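Local coordinates for protein N-acetylglucosamine 2-epimerase (Xylella fastidiosa, PDB 3GT5) that probably acts as an isomerase that epimerises N-acylated amino sugars or related sugars, at residues A[172-186]-A[249-263]. Residues are numbered along the deposited sequence; the frame is centred on the assembly and turned at random.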
ATOM      1  N   GLN A 172       2.789  -8.228 -10.265  1.00 17.08           N
ATOM      2  CA  GLN A 172       1.595  -8.382  -9.425  1.00 16.16           C
ATOM      3  C   GLN A 172       1.359  -7.089  -8.617  1.00 16.91           C
ATOM      4  O   GLN A 172       0.184  -6.775  -8.296  1.00 15.72           O
ATOM      5  CB  GLN A 172       1.652  -9.643  -8.523  1.00 17.68           C
ATOM      6  CG  GLN A 172       2.469  -9.486  -7.231  1.00 14.89           C
ATOM      7  CD  GLN A 172       1.662  -8.801  -6.134  1.00 18.84           C
ATOM      8  OE1 GLN A 172       0.463  -9.060  -6.040  1.00 21.38           O
ATOM      9  NE2 GLN A 172       2.304  -7.982  -5.302  1.00 17.52           N
ATOM     10  N   ASN A 173       2.441  -6.370  -8.262  1.00 15.92           N
ATOM     11  CA  ASN A 173       2.357  -5.283  -7.259  1.00 17.73           C
ATOM     12  C   ASN A 173       1.478  -4.116  -7.702  1.00 17.95           C
ATOM     13  O   ASN A 173       0.608  -3.660  -6.935  1.00 16.88           O
ATOM     14  CB  ASN A 173       3.778  -4.800  -6.932  1.00 19.60           C
ATOM     15  CG  ASN A 173       3.903  -4.151  -5.571  1.00 22.84           C
ATOM     16  OD1 ASN A 173       2.953  -3.987  -4.854  1.00 30.19           O
ATOM     17  ND2 ASN A 173       5.121  -3.829  -5.198  1.00 25.30           N
ATOM     18  N   ALA A 174       1.636  -3.660  -8.945  1.00 17.88           N
ATOM     19  CA  ALA A 174       0.757  -2.598  -9.445  1.00 17.17           C
ATOM     20  C   ALA A 174      -0.723  -3.069  -9.501  1.00 16.30           C
ATOM     21  O   ALA A 174      -1.627  -2.286  -9.212  1.00 15.52           O
ATOM     22  CB  ALA A 174       1.241  -2.056 -10.808  1.00 17.36           C
ATOM     23  N   ASN A 175      -0.965  -4.337  -9.842  1.00 14.76           N
ATOM     24  CA  ASN A 175      -2.309  -4.891  -9.899  1.00 15.31           C
ATOM     25  C   ASN A 175      -2.930  -5.014  -8.522  1.00 15.70           C
ATOM     26  O   ASN A 175      -4.132  -4.812  -8.330  1.00 15.73           O
ATOM     27  CB  ASN A 175      -2.261  -6.209 -10.673  1.00 14.45           C
ATOM     28  CG  ASN A 175      -2.185  -5.957 -12.163  1.00 16.64           C
ATOM     29  OD1 ASN A 175      -3.189  -5.609 -12.771  1.00 16.57           O
ATOM     30  ND2 ASN A 175      -0.973  -6.087 -12.764  1.00 16.63           N
ATOM     31  N   MET A 176      -2.104  -5.366  -7.535  1.00 14.36           N
ATOM     32  CA  MET A 176      -2.524  -5.429  -6.125  1.00 13.72           C
ATOM     33  C   MET A 176      -2.956  -4.048  -5.607  1.00 14.44           C
ATOM     34  O   MET A 176      -4.055  -3.899  -5.029  1.00 14.70           O
ATOM     35  CB  MET A 176      -1.379  -5.974  -5.260  1.00 13.60           C
ATOM     36  CG  MET A 176      -1.745  -6.284  -3.814  1.00 14.97           C
ATOM     37  SD  MET A 176      -0.246  -6.648  -2.723  1.00 10.03           S
ATOM     38  CE  MET A 176       0.473  -5.054  -2.874  1.00 18.08           C
ATOM     39  N   HIS A 177      -2.123  -3.027  -5.855  1.00 14.43           N
ATOM     40  CA  HIS A 177      -2.491  -1.673  -5.468  1.00 14.83           C
ATOM     41  C   HIS A 177      -3.652  -1.154  -6.277  1.00 14.93           C
ATOM     42  O   HIS A 177      -4.419  -0.345  -5.768  1.00 15.40           O
ATOM     43  CB  HIS A 177      -1.298  -0.743  -5.457  1.00 14.28           C
ATOM     44  CG  HIS A 177      -0.353  -1.070  -4.347  1.00 17.81           C
ATOM     45  ND1 HIS A 177      -0.694  -0.881  -3.024  1.00 20.23           N
ATOM     46  CD2 HIS A 177       0.882  -1.628  -4.348  1.00 20.53           C
ATOM     47  CE1 HIS A 177       0.306  -1.289  -2.258  1.00 23.08           C
ATOM     48  NE2 HIS A 177       1.275  -1.732  -3.038  1.00 19.89           N
ATOM     49  N   MET A 178      -3.767  -1.575  -7.535  1.00 16.01           N
ATOM     50  CA  MET A 178      -4.922  -1.180  -8.340  1.00 16.97           C
ATOM     51  C   MET A 178      -6.214  -1.818  -7.793  1.00 16.84           C
ATOM     52  O   MET A 178      -7.244  -1.179  -7.801  1.00 17.00           O
ATOM     53  CB  MET A 178      -4.730  -1.494  -9.836  1.00 17.70           C
ATOM     54  CG  MET A 178      -5.734  -0.750 -10.760  1.00 18.01           C
ATOM     55  SD  MET A 178      -5.645   1.056 -10.706  1.00 13.09           S
ATOM     56  CE  MET A 178      -4.102   1.204 -11.614  1.00 22.21           C
ATOM     57  N   CYS A 179      -6.165  -3.052  -7.296  1.00 16.90           N
ATOM     58  CA  CYS A 179      -7.341  -3.680  -6.666  1.00 17.26           C
ATOM     59  C   CYS A 179      -7.767  -2.835  -5.457  1.00 17.93           C
ATOM     60  O   CYS A 179      -8.950  -2.480  -5.308  1.00 15.93           O
ATOM     61  CB  CYS A 179      -7.057  -5.145  -6.291  1.00 17.52           C
ATOM     62  SG  CYS A 179      -8.315  -5.971  -5.341  1.00 18.79           S
ATOM     63  N   GLU A 180      -6.788  -2.466  -4.621  1.00 17.22           N
ATOM     64  CA  GLU A 180      -7.005  -1.571  -3.489  1.00 16.75           C
ATOM     65  C   GLU A 180      -7.635  -0.232  -3.902  1.00 16.88           C
ATOM     66  O   GLU A 180      -8.604   0.224  -3.237  1.00 17.01           O
ATOM     67  CB  GLU A 180      -5.648  -1.327  -2.809  1.00 19.59           C
ATOM     68  CG  GLU A 180      -5.625  -0.280  -1.728  1.00 20.86           C
ATOM     69  CD  GLU A 180      -4.163   0.141  -1.372  1.00 28.31           C
ATOM     70  OE1 GLU A 180      -3.208  -0.256  -2.112  1.00 30.94           O
ATOM     71  OE2 GLU A 180      -3.936   0.874  -0.373  1.00 28.36           O
ATOM     72  N   ALA A 181      -7.103   0.390  -4.977  1.00 15.74           N
ATOM     73  CA  ALA A 181      -7.612   1.672  -5.468  1.00 16.31           C
ATOM     74  C   ALA A 181      -9.007   1.532  -6.016  1.00 15.75           C
ATOM     75  O   ALA A 181      -9.826   2.438  -5.813  1.00 16.12           O
ATOM     76  CB  ALA A 181      -6.688   2.297  -6.561  1.00 15.32           C
ATOM     77  N   MET A 182      -9.298   0.391  -6.666  1.00 15.13           N
ATOM     78  CA  MET A 182     -10.621   0.167  -7.223  1.00 15.98           C
ATOM     79  C   MET A 182     -11.671  -0.032  -6.138  1.00 16.85           C
ATOM     80  O   MET A 182     -12.799   0.466  -6.274  1.00 16.55           O
ATOM     81  CB  MET A 182     -10.635  -0.961  -8.250  1.00 15.07           C
ATOM     82  CG  MET A 182      -9.921  -0.617  -9.550  1.00 16.17           C
ATOM     83  SD  MET A 182     -10.629   0.784 -10.534  1.00 13.75           S
ATOM     84  CE  MET A 182      -9.327   0.855 -11.832  1.00 21.52           C
ATOM     85  N   LEU A 183     -11.287  -0.698  -5.035  1.00 16.23           N
ATOM     86  CA  LEU A 183     -12.147  -0.800  -3.877  1.00 17.64           C
ATOM     87  C   LEU A 183     -12.445   0.575  -3.268  1.00 17.45           C
ATOM     88  O   LEU A 183     -13.607   0.887  -2.961  1.00 18.17           O
ATOM     89  CB  LEU A 183     -11.558  -1.744  -2.834  1.00 16.98           C
ATOM     90  CG  LEU A 183     -11.547  -3.230  -3.172  1.00 18.71           C
ATOM     91  CD1 LEU A 183     -10.570  -4.032  -2.254  1.00 19.13           C
ATOM     92  CD2 LEU A 183     -12.963  -3.806  -3.143  1.00 19.30           C
ATOM     93  N   ALA A 184     -11.412   1.402  -3.094  1.00 16.90           N
ATOM     94  CA  ALA A 184     -11.594   2.782  -2.619  1.00 16.92           C
ATOM     95  C   ALA A 184     -12.512   3.603  -3.548  1.00 18.45           C
ATOM     96  O   ALA A 184     -13.358   4.375  -3.070  1.00 18.82           O
ATOM     97  CB  ALA A 184     -10.266   3.464  -2.477  1.00 19.02           C
ATOM     98  N   ALA A 185     -12.342   3.419  -4.865  1.00 17.35           N
ATOM     99  CA  ALA A 185     -13.116   4.147  -5.890  1.00 17.40           C
ATOM    100  C   ALA A 185     -14.595   3.763  -5.762  1.00 18.03           C
ATOM    101  O   ALA A 185     -15.503   4.635  -5.886  1.00 17.11           O
ATOM    102  CB  ALA A 185     -12.572   3.830  -7.293  1.00 16.82           C
ATOM    103  N   TYR A 186     -14.836   2.467  -5.549  1.00 16.73           N
ATOM    104  CA  TYR A 186     -16.195   1.965  -5.342  1.00 18.30           C
ATOM    105  C   TYR A 186     -16.812   2.548  -4.075  1.00 19.77           C
ATOM    106  O   TYR A 186     -17.967   2.986  -4.076  1.00 19.80           O
ATOM    107  CB  TYR A 186     -16.225   0.454  -5.241  1.00 17.71           C
ATOM    108  CG  TYR A 186     -17.561  -0.101  -4.795  1.00 18.48           C
ATOM    109  CD1 TYR A 186     -18.656  -0.063  -5.641  1.00 19.90           C
ATOM    110  CD2 TYR A 186     -17.734  -0.651  -3.514  1.00 19.59           C
ATOM    111  CE1 TYR A 186     -19.904  -0.568  -5.228  1.00 22.63           C
ATOM    112  CE2 TYR A 186     -18.977  -1.168  -3.115  1.00 21.09           C
ATOM    113  CZ  TYR A 186     -20.044  -1.116  -3.975  1.00 23.74           C
ATOM    114  OH  TYR A 186     -21.254  -1.653  -3.571  1.00 25.69           O
ATOM    115  N   HIS A 249       2.986  -9.159   0.970  1.00 15.95           N
ATOM    116  CA  HIS A 249       2.009  -9.114  -0.148  1.00 16.43           C
ATOM    117  C   HIS A 249       0.979 -10.213  -0.083  1.00 16.88           C
ATOM    118  O   HIS A 249      -0.161 -10.013  -0.558  1.00 17.85           O
ATOM    119  CB  HIS A 249       2.730  -9.023  -1.517  1.00 17.08           C
ATOM    120  CG  HIS A 249       3.357  -7.699  -1.794  1.00 17.42           C
ATOM    121  ND1 HIS A 249       4.361  -7.528  -2.733  1.00 18.95           N
ATOM    122  CD2 HIS A 249       3.177  -6.483  -1.226  1.00 19.31           C
ATOM    123  CE1 HIS A 249       4.720  -6.259  -2.769  1.00 22.36           C
ATOM    124  NE2 HIS A 249       4.021  -5.599  -1.859  1.00 20.93           N
ATOM    125  N   GLN A 250       1.319 -11.347   0.535  1.00 16.37           N
ATOM    126  CA  GLN A 250       0.364 -12.432   0.688  1.00 15.96           C
ATOM    127  C   GLN A 250      -0.717 -11.977   1.679  1.00 15.99           C
ATOM    128  O   GLN A 250      -1.921 -12.207   1.469  1.00 17.17           O
ATOM    129  CB  GLN A 250       1.016 -13.745   1.139  1.00 16.99           C
ATOM    130  CG  GLN A 250       2.314 -14.062   0.441  1.00 15.96           C
ATOM    131  CD  GLN A 250       2.199 -14.104  -1.060  1.00 16.89           C
ATOM    132  OE1 GLN A 250       1.268 -14.730  -1.586  1.00 17.85           O
ATOM    133  NE2 GLN A 250       3.174 -13.525  -1.758  1.00 15.30           N
ATOM    134  N   THR A 251      -0.262 -11.381   2.791  1.00 15.37           N
ATOM    135  CA  THR A 251      -1.194 -10.912   3.818  1.00 14.58           C
ATOM    136  C   THR A 251      -1.989  -9.701   3.340  1.00 15.17           C
ATOM    137  O   THR A 251      -3.186  -9.578   3.640  1.00 16.07           O
ATOM    138  CB  THR A 251      -0.523 -10.679   5.162  1.00 13.26           C
ATOM    139  OG1 THR A 251       0.406  -9.584   5.061  1.00 16.39           O
ATOM    140  CG2 THR A 251       0.183 -12.016   5.613  1.00 14.00           C
ATOM    141  N   GLU A 252      -1.338  -8.818   2.593  1.00 14.71           N
ATOM    142  CA  GLU A 252      -2.045  -7.678   1.997  1.00 15.50           C
ATOM    143  C   GLU A 252      -3.149  -8.157   1.081  1.00 15.36           C
ATOM    144  O   GLU A 252      -4.250  -7.596   1.095  1.00 14.28           O
ATOM    145  CB  GLU A 252      -1.071  -6.798   1.238  1.00 15.43           C
ATOM    146  CG  GLU A 252      -1.650  -5.509   0.677  1.00 19.75           C
ATOM    147  CD  GLU A 252      -0.602  -4.442   0.331  1.00 22.33           C
ATOM    148  OE1 GLU A 252       0.655  -4.650   0.454  1.00 25.93           O
ATOM    149  OE2 GLU A 252      -1.014  -3.336  -0.098  1.00 28.35           O
ATOM    150  N   TRP A 253      -2.881  -9.169   0.267  1.00 15.52           N
ATOM    151  CA  TRP A 253      -3.959  -9.753  -0.557  1.00 15.49           C
ATOM    152  C   TRP A 253      -5.071 -10.367   0.307  1.00 15.75           C
ATOM    153  O   TRP A 253      -6.268 -10.260  -0.023  1.00 16.19           O
ATOM    154  CB  TRP A 253      -3.396 -10.798  -1.518  1.00 16.20           C
ATOM    155  CG  TRP A 253      -2.997 -10.259  -2.831  1.00 15.93           C
ATOM    156  CD1 TRP A 253      -1.734 -10.196  -3.359  1.00 16.76           C
ATOM    157  CD2 TRP A 253      -3.868  -9.675  -3.804  1.00 15.98           C
ATOM    158  NE1 TRP A 253      -1.767  -9.610  -4.592  1.00 19.18           N
ATOM    159  CE2 TRP A 253      -3.069  -9.305  -4.907  1.00 15.83           C
ATOM    160  CE3 TRP A 253      -5.258  -9.434  -3.847  1.00 16.43           C
ATOM    161  CZ2 TRP A 253      -3.600  -8.674  -6.061  1.00 15.24           C
ATOM    162  CZ3 TRP A 253      -5.785  -8.819  -5.001  1.00 17.15           C
ATOM    163  CH2 TRP A 253      -4.963  -8.475  -6.088  1.00 15.82           C
ATOM    164  N   ALA A 254      -4.704 -11.047   1.394  1.00 15.26           N
ATOM    165  CA  ALA A 254      -5.694 -11.616   2.293  1.00 15.38           C
ATOM    166  C   ALA A 254      -6.645 -10.519   2.796  1.00 16.01           C
ATOM    167  O   ALA A 254      -7.885 -10.711   2.823  1.00 16.28           O
ATOM    168  CB  ALA A 254      -5.052 -12.347   3.456  1.00 14.72           C
ATOM    169  N   LYS A 255      -6.085  -9.373   3.149  1.00 16.41           N
ATOM    170  CA  LYS A 255      -6.874  -8.209   3.561  1.00 16.31           C
ATOM    171  C   LYS A 255      -7.792  -7.717   2.435  1.00 14.81           C
ATOM    172  O   LYS A 255      -8.996  -7.475   2.645  1.00 16.13           O
ATOM    173  CB  LYS A 255      -5.936  -7.103   4.023  1.00 16.78           C
ATOM    174  CG  LYS A 255      -6.621  -5.837   4.584  1.00 18.81           C
ATOM    175  CD  LYS A 255      -5.728  -4.596   4.560  1.00 22.49           C
ATOM    176  CE  LYS A 255      -5.504  -4.082   3.169  1.00 22.70           C
ATOM    177  NZ  LYS A 255      -4.440  -3.121   3.158  1.00 26.24           N
ATOM    178  N   LEU A 256      -7.233  -7.553   1.243  1.00 14.53           N
ATOM    179  CA  LEU A 256      -8.043  -7.096   0.115  1.00 15.59           C
ATOM    180  C   LEU A 256      -9.175  -8.067  -0.219  1.00 15.64           C
ATOM    181  O   LEU A 256     -10.302  -7.634  -0.545  1.00 15.71           O
ATOM    182  CB  LEU A 256      -7.172  -6.854  -1.117  1.00 15.96           C
ATOM    183  CG  LEU A 256      -6.149  -5.739  -1.018  1.00 16.59           C
ATOM    184  CD1 LEU A 256      -5.341  -5.776  -2.326  1.00 18.11           C
ATOM    185  CD2 LEU A 256      -6.749  -4.288  -0.744  1.00 17.87           C
ATOM    186  N   LEU A 257      -8.921  -9.376  -0.140  1.00 15.25           N
ATOM    187  CA  LEU A 257      -9.972 -10.379  -0.380  1.00 15.02           C
ATOM    188  C   LEU A 257     -11.073 -10.287   0.683  1.00 16.17           C
ATOM    189  O   LEU A 257     -12.269 -10.517   0.383  1.00 16.15           O
ATOM    190  CB  LEU A 257      -9.385 -11.794  -0.356  1.00 14.70           C
ATOM    191  CG  LEU A 257      -8.392 -12.115  -1.449  1.00 15.19           C
ATOM    192  CD1 LEU A 257      -7.808 -13.549  -1.273  1.00 17.44           C
ATOM    193  CD2 LEU A 257      -9.022 -11.985  -2.847  1.00 17.57           C
ATOM    194  N   LEU A 258     -10.700  -9.984   1.927  1.00 15.95           N
ATOM    195  CA  LEU A 258     -11.699  -9.834   2.996  1.00 17.75           C
ATOM    196  C   LEU A 258     -12.487  -8.500   2.877  1.00 17.80           C
ATOM    197  O   LEU A 258     -13.644  -8.431   3.291  1.00 19.28           O
ATOM    198  CB  LEU A 258     -11.077  -9.968   4.396  1.00 18.36           C
ATOM    199  CG  LEU A 258     -11.015 -11.400   4.945  1.00 22.18           C
ATOM    200  CD1 LEU A 258     -12.393 -11.953   5.442  1.00 25.58           C
ATOM    201  CD2 LEU A 258     -10.429 -12.343   3.960  1.00 24.46           C
ATOM    202  N   ILE A 259     -11.891  -7.492   2.296  1.00 17.72           N
ATOM    203  CA  ILE A 259     -12.634  -6.249   1.981  1.00 17.41           C
ATOM    204  C   ILE A 259     -13.598  -6.558   0.817  1.00 18.58           C
ATOM    205  O   ILE A 259     -14.754  -6.168   0.859  1.00 17.74           O
ATOM    206  CB  ILE A 259     -11.706  -5.096   1.637  1.00 17.73           C
ATOM    207  CG1 ILE A 259     -10.854  -4.720   2.865  1.00 17.92           C
ATOM    208  CG2 ILE A 259     -12.537  -3.861   1.165  1.00 17.70           C
ATOM    209  CD1 ILE A 259      -9.743  -3.735   2.592  1.00 20.04           C
ATOM    210  N   LEU A 260     -13.147  -7.315  -0.176  1.00 18.14           N
ATOM    211  CA  LEU A 260     -14.051  -7.713  -1.259  1.00 18.61           C
ATOM    212  C   LEU A 260     -15.237  -8.505  -0.734  1.00 19.36           C
ATOM    213  O   LEU A 260     -16.367  -8.323  -1.204  1.00 19.15           O
ATOM    214  CB  LEU A 260     -13.324  -8.513  -2.318  1.00 18.55           C
ATOM    215  CG  LEU A 260     -12.505  -7.669  -3.287  1.00 19.02           C
ATOM    216  CD1 LEU A 260     -11.389  -8.518  -3.912  1.00 19.38           C
ATOM    217  CD2 LEU A 260     -13.401  -7.056  -4.398  1.00 21.26           C
ATOM    218  N   ASP A 261     -14.983  -9.365   0.261  1.00 19.16           N
ATOM    219  CA  ASP A 261     -16.007 -10.258   0.831  1.00 20.99           C
ATOM    220  C   ASP A 261     -17.125  -9.476   1.548  1.00 20.82           C
ATOM    221  O   ASP A 261     -18.257  -9.983   1.752  1.00 21.36           O
ATOM    222  CB  ASP A 261     -15.320 -11.230   1.781  1.00 19.95           C
ATOM    223  CG  ASP A 261     -16.279 -12.128   2.539  1.00 24.63           C
ATOM    224  OD1 ASP A 261     -16.786 -13.106   1.958  1.00 23.87           O
ATOM    225  OD2 ASP A 261     -16.491 -11.877   3.761  1.00 28.23           O
ATOM    226  N   ARG A 262     -16.786  -8.297   1.998  1.00 21.59           N
ATOM    227  CA  ARG A 262     -17.729  -7.345   2.570  1.00 23.65           C
ATOM    228  C   ARG A 262     -18.745  -6.807   1.542  1.00 23.55           C
ATOM    229  O   ARG A 262     -19.913  -6.525   1.894  1.00 23.60           O
ATOM    230  CB  ARG A 262     -16.927  -6.214   3.219  1.00 25.26           C
ATOM    231  CG  ARG A 262     -17.564  -5.461   4.327  1.00 29.70           C
ATOM    232  CD  ARG A 262     -16.667  -4.247   4.715  1.00 32.75           C
ATOM    233  NE  ARG A 262     -15.492  -4.690   5.470  1.00 32.71           N
ATOM    234  CZ  ARG A 262     -14.323  -4.057   5.586  1.00 31.36           C
ATOM    235  NH1 ARG A 262     -14.070  -2.913   4.975  1.00 31.38           N
ATOM    236  NH2 ARG A 262     -13.379  -4.610   6.326  1.00 32.29           N
ATOM    237  N   TYR A 263     -18.310  -6.652   0.287  1.00 21.53           N
ATOM    238  CA  TYR A 263     -19.105  -5.993  -0.752  1.00 22.01           C
ATOM    239  C   TYR A 263     -19.649  -6.956  -1.802  1.00 22.86           C
ATOM    240  O   TYR A 263     -20.561  -6.596  -2.568  1.00 23.61           O
ATOM    241  CB  TYR A 263     -18.269  -4.914  -1.451  1.00 21.93           C
ATOM    242  CG  TYR A 263     -17.812  -3.815  -0.540  1.00 23.12           C
ATOM    243  CD1 TYR A 263     -18.707  -3.129   0.262  1.00 27.86           C
ATOM    244  CD2 TYR A 263     -16.467  -3.473  -0.467  1.00 28.00           C
ATOM    245  CE1 TYR A 263     -18.281  -2.142   1.105  1.00 30.35           C
ATOM    246  CE2 TYR A 263     -16.040  -2.481   0.365  1.00 30.99           C
ATOM    247  CZ  TYR A 263     -16.938  -1.833   1.148  1.00 31.17           C
ATOM    248  OH  TYR A 263     -16.470  -0.861   1.959  1.00 36.16           O
TER
HETATM  249  O   HOH W   1       2.735  -2.963  -0.516  1.00 25.40           O
HETATM  250  O   HOH W   2     -21.609  -3.779  -1.927  1.00 36.02           O
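Met176 enters a hole formed by His249, Glu252, Trp253 and Leu256, and Leu256 in turn is the knob in a hole of Met176, Cys179, Glu180 and Leu183: a worked example of knobs-into-holes packing between near-parallel helices, whose axes cross at 27° and approach to 10.6 Å. With CG anti to its backbone N (chi1 -171°), Met176 lays that methylene over one face of the Trp253 indole, 3.6 Å from the centroid of the five-membered ring, a CH-pi contact; Leu256 CD1 lies over the same face. Met176 SD lies obliquely to both the Trp253 and His249 rings, and the turn at chi3 carries CE to 3.4 Å from Glu252 OE1. The indole is also gripped in its own plane, where Trp253 NE1 donates an almost straight 2.7 Å bond (175°) to Gln172 OE1. Further along, Leu183 CD2 packs 3.5 Å from Leu260 CD2 while CD1 turns to Ile259, and the edge of Tyr186 meets the face of Tyr263 in a T-shaped pair with centroids 5.4 Å apart. One water bridges the interface, donating to Glu252 OE1 and bonded to His177 NE2 and His249 NE2; the 2.7 Å bond from His177 ND1 to Glu180 OE1 fixes the His177 ring. In the second shell, Glu219 OE2 is hydrogen-bonded to His249 ND1 and Tyr377 OH to Glu180 OE2, while helix 192-211 packs on Trp253 through Ile205 and Thr206. Such pairing of successive, near-parallel inner helices is characteristic of the (alpha/alpha)6 barrel of this epimerase family.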